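PDB 5NNL: inactive dihydroorotase-like domain, which is an inactive relative of the amidohydrolase-superfamily enzymes, built on a beta/alpha barrel with a few additional antiparallel strands. Local coordinates for residues V235-A240 with E295-P300; G51-S54 with S58-V61; D160-I165 with V175-C180. All blocks are in the same frame, centred on the assembly; numbering follows the deposited sequence.

From the N terminus the three contacts follow in series, none nesting within or crossing another. Interaction 2 comes first and closes a very tight link: the loop 51-54 after strand 39-44 folds onto the first turns of helix 56-64, three residues on. Interaction 3 closes the turn from helix 159-170 to strand 175-180, setting a barrel helix on the outside of its following strand. Interaction 1 spans 54 residues, among them helices 242-251 and 257-271 and strand 281-291, and joins the loop after helix 221-228 to the loop between the antiparallel strands 281-291 and 305-315. The contacts are well spread: measured between nearest atoms, interactions 1 and 3 come closest, about 9 Å apart.

Interaction 1 of 3, residues V235-A240 with E295-P300; sequences VTVGIA and EGVWSP
Val297 meets Thr236 and Val237 where two loops of the amidohydrolase-type barrel fold lie side by side. Loop segment 235-240 lies between helix 221-228 and helix 242-251; loop segment 295-300 connects the antiparallel strands 281-291 and 305-315. Both segments lack regular structure, and the contact is made by a few branched side chains. The side chain of Val297 projects at the other loop and sets its CG1 methyl 3.4 Å from Thr236 OG1. Its CG2 appears nearer still to that hydroxyl, at a separation too short to be trusted. With CG1 turned opposite the backbone nitrogen (chi1 -162°), Val297 also reaches Val237, whose side chain it crosses at about a right angle; the CG1 methyls of Val237 and Val297 are 3.6 Å apart. The same Val237 methyl, CG1, rests 3.9 Å from the carbonyl oxygen O of Trp298. Thr236 also touches Arg29 and Ala33 of helix 26-37, while the Trp298 indole packs on Leu225 and Ala226 of helix 221-228. Next along the chain, Ser299 OG bonds to Asp241 OD2, linking this loop to the approach to helix 242-251, and makes a local bond to Phe301 N. One water lies between the backbones and donates to Trp298 O at 2.8 Å; its very short approach to Gly238 N is doubtful.

Interaction 2 of 3, residues G51-S54 with S58-V61; sequences GSIS and SLKV
Ser58 and Ile53 carry a local loop-to-helix contact at the start of helix 56-64, where the segment 51-54, coming from strand 39-44 of the barrel, passes beside the helix it is about to enter. The contact has a polar side and an apolar side. On the polar side Ser58 points its side chain into the loop: CB lies 3.8 Å from Ile53 CA and 3.7 Å from Ser54 N, so the methylene group rests against the loop backbone. From there the hydroxyl, held beside its own backbone nitrogen (chi1 -85°), comes to 3.0 Å between Ser58 OG and Ser52 O, a hydrogen-bonding distance, although the proton may instead be given to another acceptor. Ser54 OG and Ser58 OG do not meet directly; a water spans them, 2.7 Å from Ser58 OG and 3.2 Å from Ser54 OG. The Ser58 backbone N-H is taken by Asp55 OD1, in the short link between the segments.

On the apolar side Ile53 lays its CG2 branch alongside the helix backbone, 4.0 Å from Leu59 CA. That methyl stands opposite the Ile53 backbone nitrogen (chi1 -63° for CG1), and the same CG2 also touches Leu59 CD1, 4.2 Å away. Both apolar residues continue inward onto Leu76 of strand 73-79, where Ile53 also touches Ile78 and bonds through its carbonyl to Thr79 OG1, while Leu59 spreads over Val91, Glu94 and Val95 in the loop after helix 85-89.

Interaction 3 of 3, residues D160-I165 with V175-C180; sequences DDIKLI and VTCDVC
Helix segment 160-165 runs roughly antiparallel to strand 175-180, their N-to-C directions 151° apart and their axes approaching to 10.0 Å, with Ile165 and Val175 the nearest pair of residues along the backbones. This is the helix-on-strand packing of a beta-alpha-beta unit of the barrel, formed by strand 151-153, helix 159-170 and strand 175-180. Two isoleucines one turn apart on the helix meet two strand residues that face it; the side chains that meet are apolar, and all four residues are buried.

Ile165 contributes most. Its CG1 branch runs out almost fully extended (chi2 159°) to set CD1 4.0 Å from Cys177 CB, while its CG2 methyl serves a double purpose, lying 4.1 Å from Cys177 SG and 4.3 Å from Val175 CG2. The CG1 methyl of Val175 lies 4.2 Å from the carbonyl oxygen O of Ile165. Both isoleucines meet the Cys177 sulfur from the helix side: Ile162 bends its CG1 branch (chi2 65°), which swings CD1 toward the strand and to within 3.9 Å of Cys177 SG, next to the Ile165 methyl.

On the strand's other face Thr176 and Asp178 turn away from the helix and bind polar partners, among them His152, which meets both. Flanking the contact, Val175 leans on Leu141 of helix 134-146 and, with Cys177, on strand 151-153, while Val179 touches Phe216 of strand 215-217, so the strand is packed between its two barrel neighbours with helix 159-170 over its outer side.

Interaction 1 of 3, residues V235-A240 with E295-P300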
ATOM      1  N   VAL A 235     -10.962   6.258  -9.233  1.00 48.07           N
ATOM      2  CA  VAL A 235     -10.578   5.129  -8.396  1.00 45.75           C
ATOM      3  C   VAL A 235      -9.123   4.714  -8.572  1.00 45.34           C
ATOM      4  O   VAL A 235      -8.612   3.937  -7.756  1.00 45.89           O
ATOM      5  CB  VAL A 235     -11.570   3.982  -8.702  1.00 47.68           C
ATOM      6  CG1 VAL A 235     -10.880   2.634  -8.843  1.00 46.59           C
ATOM      7  CG2 VAL A 235     -12.636   3.924  -7.626  1.00 45.54           C
ATOM      8  N   THR A 236      -8.429   5.237  -9.584  1.00 45.10           N
ATOM      9  CA  THR A 236      -7.080   4.796  -9.916  1.00 44.14           C
ATOM     10  C   THR A 236      -6.021   5.865  -9.653  1.00 40.36           C
ATOM     11  O   THR A 236      -4.900   5.752 -10.158  1.00 40.59           O
ATOM     12  CB  THR A 236      -7.021   4.360 -11.381  1.00 41.57           C
ATOM     13  OG1 THR A 236      -7.227   5.497 -12.225  1.00 41.78           O
ATOM     14  CG2 THR A 236      -8.091   3.319 -11.683  1.00 47.81           C
ATOM     15  N   VAL A 237      -6.352   6.906  -8.884  1.00 40.91           N
ATOM     16  CA  VAL A 237      -5.388   7.967  -8.615  1.00 38.55           C
ATOM     17  C   VAL A 237      -4.133   7.384  -7.984  1.00 36.29           C
ATOM     18  O   VAL A 237      -4.200   6.571  -7.053  1.00 33.78           O
ATOM     19  CB  VAL A 237      -6.000   9.051  -7.711  1.00 39.98           C
ATOM     20  CG1 VAL A 237      -6.942   9.940  -8.500  1.00 47.63           C
ATOM     21  CG2 VAL A 237      -6.707   8.437  -6.502  1.00 38.10           C
ATOM     22  N   GLY A 238      -2.974   7.806  -8.495  1.00 35.09           N
ATOM     23  CA  GLY A 238      -1.697   7.500  -7.887  1.00 36.17           C
ATOM     24  C   GLY A 238      -1.093   6.160  -8.249  1.00 33.61           C
ATOM     25  O   GLY A 238       0.040   5.886  -7.831  1.00 32.50           O
ATOM     26  N   ILE A 239      -1.789   5.319  -9.017  1.00 34.04           N
ATOM     27  CA  ILE A 239      -1.273   3.981  -9.290  1.00 35.35           C
ATOM     28  C   ILE A 239      -0.224   4.013 -10.395  1.00 34.39           C
ATOM     29  O   ILE A 239       0.840   3.400 -10.267  1.00 33.40           O
ATOM     30  CB  ILE A 239      -2.423   3.016  -9.622  1.00 34.20           C
ATOM     31  CG1 ILE A 239      -3.312   2.831  -8.389  1.00 34.26           C
ATOM     32  CG2 ILE A 239      -1.874   1.658 -10.082  1.00 30.56           C
ATOM     33  CD1 ILE A 239      -4.565   2.020  -8.640  1.00 35.62           C
ATOM     34  N   ALA A 240      -0.497   4.723 -11.490  1.00 33.13           N
ATOM     35  CA  ALA A 240       0.447   4.800 -12.597  1.00 34.37           C
ATOM     36  C   ALA A 240       1.566   5.809 -12.361  1.00 37.23           C
ATOM     37  O   ALA A 240       2.517   5.843 -13.149  1.00 36.75           O
ATOM     38  CB  ALA A 240      -0.299   5.147 -13.889  1.00 37.59           C
ATOM     39  N   GLU A 295      -4.990  13.976 -19.096  1.00 64.72           N
ATOM     40  CA  GLU A 295      -6.378  13.627 -19.375  1.00 64.68           C
ATOM     41  C   GLU A 295      -6.917  12.637 -18.351  1.00 64.79           C
ATOM     42  O   GLU A 295      -7.622  13.025 -17.413  1.00 69.69           O
ATOM     43  CB  GLU A 295      -6.509  13.038 -20.785  1.00 62.09           C
ATOM     44  CG  GLU A 295      -6.085  13.979 -21.910  1.00 60.82           C
ATOM     45  CD  GLU A 295      -4.576  14.039 -22.101  1.00 66.50           C
ATOM     46  OE1 GLU A 295      -3.849  13.317 -21.383  1.00 63.11           O
ATOM     47  OE2 GLU A 295      -4.120  14.807 -22.977  1.00 66.78           O
ATOM     48  N   GLY A 296      -6.568  11.361 -18.521  1.00 64.37           N
ATOM     49  CA  GLY A 296      -7.131  10.263 -17.758  1.00 65.11           C
ATOM     50  C   GLY A 296      -7.369  10.534 -16.288  1.00 64.34           C
ATOM     51  O   GLY A 296      -8.369  11.153 -15.909  1.00 65.62           O
ATOM     52  N   VAL A 297      -6.465  10.059 -15.453  1.00 62.01           N
ATOM     53  CA  VAL A 297      -6.609  10.175 -14.009  1.00 59.70           C
ATOM     54  C   VAL A 297      -5.895  11.437 -13.554  1.00 57.08           C
ATOM     55  O   VAL A 297      -4.837  11.792 -14.087  1.00 59.03           O
ATOM     56  CB  VAL A 297      -6.045   8.930 -13.299  1.00 54.78           C
ATOM     57  CG1 VAL A 297      -6.578   8.842 -11.870  1.00 52.23           C
ATOM     58  CG2 VAL A 297      -6.368   7.661 -14.081  1.00 51.52           C
ATOM     59  N   TRP A 298      -6.476  12.125 -12.574  1.00 58.00           N
ATOM     60  CA  TRP A 298      -5.823  13.301 -12.021  1.00 53.72           C
ATOM     61  C   TRP A 298      -4.503  12.911 -11.372  1.00 49.45           C
ATOM     62  O   TRP A 298      -4.373  11.831 -10.787  1.00 48.39           O
ATOM     63  CB  TRP A 298      -6.717  13.993 -10.991  1.00 53.36           C
ATOM     64  CG  TRP A 298      -6.017  15.141 -10.324  1.00 50.14           C
ATOM     65  CD1 TRP A 298      -5.887  16.412 -10.805  1.00 51.80           C
ATOM     66  CD2 TRP A 298      -5.328  15.118  -9.065  1.00 50.17           C
ATOM     67  NE1 TRP A 298      -5.168  17.183  -9.923  1.00 50.38           N
ATOM     68  CE2 TRP A 298      -4.814  16.413  -8.847  1.00 48.27           C
ATOM     69  CE3 TRP A 298      -5.099  14.130  -8.101  1.00 48.48           C
ATOM     70  CZ2 TRP A 298      -4.087  16.745  -7.705  1.00 47.26           C
ATOM     71  CZ3 TRP A 298      -4.378  14.463  -6.966  1.00 46.14           C
ATOM     72  CH2 TRP A 298      -3.880  15.760  -6.780  1.00 46.94           C
ATOM     73  N   SER A 299      -3.518  13.802 -11.476  1.00 49.68           N
ATOM     74  CA  SER A 299      -2.224  13.585 -10.865  1.00 47.48           C
ATOM     75  C   SER A 299      -1.657  14.938 -10.466  1.00 45.12           C
ATOM     76  O   SER A 299      -1.784  15.901 -11.236  1.00 47.76           O
ATOM     77  CB  SER A 299      -1.254  12.874 -11.815  1.00 45.83           C
ATOM     78  OG  SER A 299       0.064  12.883 -11.292  1.00 42.86           O
ATOM     79  N   PRO A 300      -1.037  15.055  -9.284  1.00 44.70           N
ATOM     80  CA  PRO A 300      -0.338  16.306  -8.951  1.00 42.25           C
ATOM     81  C   PRO A 300       0.852  16.588  -9.848  1.00 42.25           C
ATOM     82  O   PRO A 300       1.426  17.681  -9.758  1.00 44.23           O
ATOM     83  CB  PRO A 300       0.105  16.087  -7.498  1.00 43.17           C
ATOM     84  CG  PRO A 300       0.162  14.608  -7.333  1.00 41.63           C
ATOM     85  CD  PRO A 300      -0.924  14.055  -8.207  1.00 40.02           C
TER
HETATM   86  O   HOH W   1      -2.662   9.814 -10.027  1.00 41.49           O

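Interaction 2 of 3, residues G51-S54 with S58-V61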
ATOM      1  N   GLY A  51     -16.730   3.288   4.422  1.00 51.33           N
ATOM      2  CA  GLY A  51     -16.960   1.996   5.029  1.00 47.24           C
ATOM      3  C   GLY A  51     -15.647   1.294   5.280  1.00 41.95           C
ATOM      4  O   GLY A  51     -14.571   1.868   5.102  1.00 42.72           O
ATOM      5  N   SER A  52     -15.745   0.036   5.698  1.00 39.73           N
ATOM      6  CA  SER A  52     -14.549  -0.740   5.987  1.00 41.66           C
ATOM      7  C   SER A  52     -14.920  -2.208   6.118  1.00 43.60           C
ATOM      8  O   SER A  52     -16.070  -2.555   6.401  1.00 44.33           O
ATOM      9  CB  SER A  52     -13.872  -0.258   7.274  1.00 43.55           C
ATOM     10  OG  SER A  52     -14.698  -0.519   8.396  1.00 44.10           O
ATOM     11  N   ILE A  53     -13.923  -3.065   5.910  1.00 40.81           N
ATOM     12  CA  ILE A  53     -14.036  -4.477   6.265  1.00 40.61           C
ATOM     13  C   ILE A  53     -13.803  -4.567   7.770  1.00 42.31           C
ATOM     14  O   ILE A  53     -12.665  -4.528   8.242  1.00 37.69           O
ATOM     15  CB  ILE A  53     -13.060  -5.353   5.476  1.00 40.17           C
ATOM     16  CG1 ILE A  53     -13.386  -5.280   3.979  1.00 38.52           C
ATOM     17  CG2 ILE A  53     -13.114  -6.804   5.979  1.00 41.92           C
ATOM     18  CD1 ILE A  53     -12.459  -6.102   3.090  1.00 37.88           C
ATOM     19  N   SER A  54     -14.897  -4.676   8.532  1.00 41.35           N
ATOM     20  CA  SER A  54     -14.850  -4.686   9.988  1.00 45.88           C
ATOM     21  C   SER A  54     -15.574  -5.863  10.629  1.00 47.46           C
ATOM     22  O   SER A  54     -15.461  -6.036  11.848  1.00 41.73           O
ATOM     23  CB  SER A  54     -15.448  -3.383  10.546  1.00 46.24           C
ATOM     24  OG  SER A  54     -16.698  -3.091   9.937  1.00 47.85           O
ATOM     25  N   SER A  58     -19.167  -7.507   6.201  1.00 46.53           N
ATOM     26  CA  SER A  58     -18.368  -6.624   5.356  1.00 44.68           C
ATOM     27  C   SER A  58     -17.396  -7.415   4.494  1.00 40.13           C
ATOM     28  O   SER A  58     -17.224  -7.124   3.304  1.00 41.76           O
ATOM     29  CB  SER A  58     -17.610  -5.620   6.222  1.00 42.77           C
ATOM     30  OG  SER A  58     -18.417  -4.496   6.522  1.00 47.08           O
ATOM     31  N   LEU A  59     -16.734  -8.407   5.085  1.00 38.32           N
ATOM     32  CA  LEU A  59     -15.816  -9.243   4.322  1.00 43.32           C
ATOM     33  C   LEU A  59     -16.496  -9.835   3.095  1.00 44.99           C
ATOM     34  O   LEU A  59     -15.921  -9.846   2.001  1.00 44.31           O
ATOM     35  CB  LEU A  59     -15.269 -10.354   5.217  1.00 40.34           C
ATOM     36  CG  LEU A  59     -14.235 -11.290   4.601  1.00 43.32           C
ATOM     37  CD1 LEU A  59     -12.987 -10.549   4.131  1.00 41.95           C
ATOM     38  CD2 LEU A  59     -13.863 -12.329   5.622  1.00 43.35           C
ATOM     39  N   LYS A  60     -17.731 -10.324   3.255  1.00 45.47           N
ATOM     40  CA  LYS A  60     -18.398 -11.029   2.164  1.00 47.77           C
ATOM     41  C   LYS A  60     -18.747 -10.088   1.019  1.00 44.92           C
ATOM     42  O   LYS A  60     -18.661 -10.474  -0.153  1.00 48.79           O
ATOM     43  CB  LYS A  60     -19.652 -11.737   2.679  1.00 51.06           C
ATOM     44  CG  LYS A  60     -19.464 -13.232   2.865  1.00 56.01           C
ATOM     45  CD  LYS A  60     -20.762 -13.935   3.236  1.00 63.78           C
ATOM     46  CE  LYS A  60     -20.882 -15.280   2.530  1.00 67.71           C
ATOM     47  NZ  LYS A  60     -19.671 -16.135   2.706  1.00 67.69           N
ATOM     48  N   VAL A  61     -19.156  -8.857   1.329  1.00 43.39           N
ATOM     49  CA  VAL A  61     -19.427  -7.889   0.269  1.00 43.20           C
ATOM     50  C   VAL A  61     -18.163  -7.636  -0.541  1.00 47.97           C
ATOM     51  O   VAL A  61     -18.192  -7.616  -1.778  1.00 45.59           O
ATOM     52  CB  VAL A  61     -19.993  -6.584   0.860  1.00 44.34           C
ATOM     53  CG1 VAL A  61     -20.290  -5.578  -0.248  1.00 46.91           C
ATOM     54  CG2 VAL A  61     -21.254  -6.864   1.670  1.00 47.96           C
TER
HETATM   55  O   HOH W   2     -19.662  -3.702   8.780  1.00 50.08           O

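Interaction 3 of 3, residues D160-I165 with V175-C180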
ATOM      1  N   ASP A 160       9.808  12.325  13.603  1.00 30.39           N
ATOM      2  CA  ASP A 160       9.665  11.728  14.926  1.00 31.95           C
ATOM      3  C   ASP A 160       9.360  10.236  14.833  1.00 32.51           C
ATOM      4  O   ASP A 160       9.955   9.423  15.550  1.00 31.01           O
ATOM      5  CB  ASP A 160       8.559  12.446  15.705  1.00 38.37           C
ATOM      6  CG  ASP A 160       8.933  13.871  16.094  1.00 39.79           C
ATOM      7  OD1 ASP A 160      10.139  14.184  16.171  1.00 43.06           O
ATOM      8  OD2 ASP A 160       8.011  14.677  16.344  1.00 43.06           O
ATOM      9  N   ASP A 161       8.429   9.856  13.954  1.00 30.49           N
ATOM     10  CA  ASP A 161       8.020   8.455  13.887  1.00 31.88           C
ATOM     11  C   ASP A 161       9.114   7.581  13.277  1.00 28.76           C
ATOM     12  O   ASP A 161       9.377   6.478  13.773  1.00 27.47           O
ATOM     13  CB  ASP A 161       6.710   8.320  13.101  1.00 31.87           C
ATOM     14  CG  ASP A 161       5.481   8.691  13.931  1.00 32.91           C
ATOM     15  OD1 ASP A 161       5.628   9.032  15.123  1.00 33.06           O
ATOM     16  OD2 ASP A 161       4.358   8.636  13.388  1.00 33.50           O
ATOM     17  N   ILE A 162       9.780   8.051  12.219  1.00 29.85           N
ATOM     18  CA  ILE A 162      10.792   7.204  11.589  1.00 31.95           C
ATOM     19  C   ILE A 162      11.983   7.017  12.517  1.00 28.84           C
ATOM     20  O   ILE A 162      12.641   5.971  12.487  1.00 30.28           O
ATOM     21  CB  ILE A 162      11.222   7.770  10.219  1.00 31.26           C
ATOM     22  CG1 ILE A 162      11.906   6.684   9.375  1.00 31.87           C
ATOM     23  CG2 ILE A 162      12.171   8.961  10.370  1.00 33.21           C
ATOM     24  CD1 ILE A 162      10.997   5.529   8.969  1.00 32.07           C
ATOM     25  N   LYS A 163      12.273   8.004  13.365  1.00 27.77           N
ATOM     26  CA  LYS A 163      13.373   7.862  14.310  1.00 30.29           C
ATOM     27  C   LYS A 163      13.021   6.911  15.446  1.00 32.11           C
ATOM     28  O   LYS A 163      13.894   6.185  15.935  1.00 31.71           O
ATOM     29  CB  LYS A 163      13.771   9.226  14.867  1.00 34.67           C
ATOM     30  CG  LYS A 163      14.510  10.097  13.860  1.00 34.84           C
ATOM     31  CD  LYS A 163      15.210  11.262  14.526  1.00 37.46           C
ATOM     32  CE  LYS A 163      16.427  10.800  15.321  1.00 44.78           C
ATOM     33  NZ  LYS A 163      17.271  11.946  15.755  1.00 50.00           N
ATOM     34  N   LEU A 164      11.761   6.898  15.880  1.00 31.50           N
ATOM     35  CA  LEU A 164      11.342   5.910  16.868  1.00 31.33           C
ATOM     36  C   LEU A 164      11.417   4.503  16.292  1.00 30.11           C
ATOM     37  O   LEU A 164      11.826   3.563  16.982  1.00 28.56           O
ATOM     38  CB  LEU A 164       9.926   6.221  17.356  1.00 28.24           C
ATOM     39  CG  LEU A 164       9.308   5.215  18.331  1.00 30.76           C
ATOM     40  CD1 LEU A 164      10.104   5.138  19.626  1.00 32.67           C
ATOM     41  CD2 LEU A 164       7.860   5.576  18.610  1.00 31.70           C
ATOM     42  N   ILE A 165      11.037   4.340  15.024  1.00 31.25           N
ATOM     43  CA  ILE A 165      11.141   3.035  14.380  1.00 28.58           C
ATOM     44  C   ILE A 165      12.602   2.620  14.266  1.00 30.98           C
ATOM     45  O   ILE A 165      12.951   1.459  14.505  1.00 31.11           O
ATOM     46  CB  ILE A 165      10.433   3.066  13.012  1.00 29.92           C
ATOM     47  CG1 ILE A 165       8.918   3.163  13.214  1.00 29.37           C
ATOM     48  CG2 ILE A 165      10.765   1.826  12.182  1.00 32.11           C
ATOM     49  CD1 ILE A 165       8.164   3.684  12.010  1.00 29.81           C
ATOM     50  N   VAL A 175       9.940  -4.831  13.999  1.00 38.16           N
ATOM     51  CA  VAL A 175       9.132  -3.802  13.357  1.00 36.46           C
ATOM     52  C   VAL A 175       9.647  -3.560  11.946  1.00 32.53           C
ATOM     53  O   VAL A 175      10.858  -3.549  11.702  1.00 33.33           O
ATOM     54  CB  VAL A 175       9.116  -2.490  14.175  1.00 33.33           C
ATOM     55  CG1 VAL A 175      10.509  -1.979  14.410  1.00 31.79           C
ATOM     56  CG2 VAL A 175       8.262  -1.433  13.486  1.00 33.70           C
ATOM     57  N   THR A 176       8.712  -3.385  11.015  1.00 31.16           N
ATOM     58  CA  THR A 176       9.000  -2.920   9.667  1.00 33.97           C
ATOM     59  C   THR A 176       8.057  -1.766   9.356  1.00 29.73           C
ATOM     60  O   THR A 176       7.103  -1.510  10.094  1.00 29.10           O
ATOM     61  CB  THR A 176       8.841  -4.041   8.626  1.00 32.56           C
ATOM     62  OG1 THR A 176       7.480  -4.487   8.597  1.00 29.24           O
ATOM     63  CG2 THR A 176       9.749  -5.216   8.957  1.00 36.33           C
ATOM     64  N   CYS A 177       8.322  -1.051   8.265  1.00 28.20           N
ATOM     65  CA  CYS A 177       7.486   0.096   7.944  1.00 28.12           C
ATOM     66  C   CYS A 177       7.520   0.385   6.453  1.00 27.14           C
ATOM     67  O   CYS A 177       8.403  -0.075   5.726  1.00 27.41           O
ATOM     68  CB  CYS A 177       7.927   1.349   8.710  1.00 25.00           C
ATOM     69  SG  CYS A 177       9.574   1.946   8.255  1.00 28.48           S
ATOM     70  N   ASP A 178       6.544   1.178   6.012  1.00 27.08           N
ATOM     71  CA  ASP A 178       6.522   1.693   4.654  1.00 28.86           C
ATOM     72  C   ASP A 178       6.219   3.183   4.670  1.00 28.82           C
ATOM     73  O   ASP A 178       5.759   3.740   5.670  1.00 28.33           O
ATOM     74  CB  ASP A 178       5.488   0.969   3.769  1.00 26.65           C
ATOM     75  CG  ASP A 178       4.051   1.270   4.161  1.00 28.55           C
ATOM     76  OD1 ASP A 178       3.410   0.400   4.788  1.00 29.50           O
ATOM     77  OD2 ASP A 178       3.557   2.371   3.834  1.00 28.77           O
ATOM     78  N   VAL A 179       6.517   3.826   3.545  1.00 27.44           N
ATOM     79  CA  VAL A 179       6.064   5.180   3.265  1.00 27.31           C
ATOM     80  C   VAL A 179       5.320   5.144   1.942  1.00 24.22           C
ATOM     81  O   VAL A 179       5.644   4.360   1.045  1.00 24.17           O
ATOM     82  CB  VAL A 179       7.221   6.209   3.210  1.00 27.03           C
ATOM     83  CG1 VAL A 179       8.105   6.093   4.434  1.00 27.93           C
ATOM     84  CG2 VAL A 179       8.043   6.040   1.949  1.00 30.76           C
ATOM     85  N   CYS A 180       4.309   5.994   1.827  1.00 26.69           N
ATOM     86  CA  CYS A 180       3.645   6.181   0.548  1.00 27.76           C
ATOM     87  C   CYS A 180       4.569   6.934  -0.397  1.00 27.81           C
ATOM     88  O   CYS A 180       5.258   7.875   0.006  1.00 25.46           O
ATOM     89  CB  CYS A 180       2.339   6.951   0.725  1.00 29.06           C
ATOM     90  SG  CYS A 180       1.225   6.251   1.951  1.00 29.23           S
TER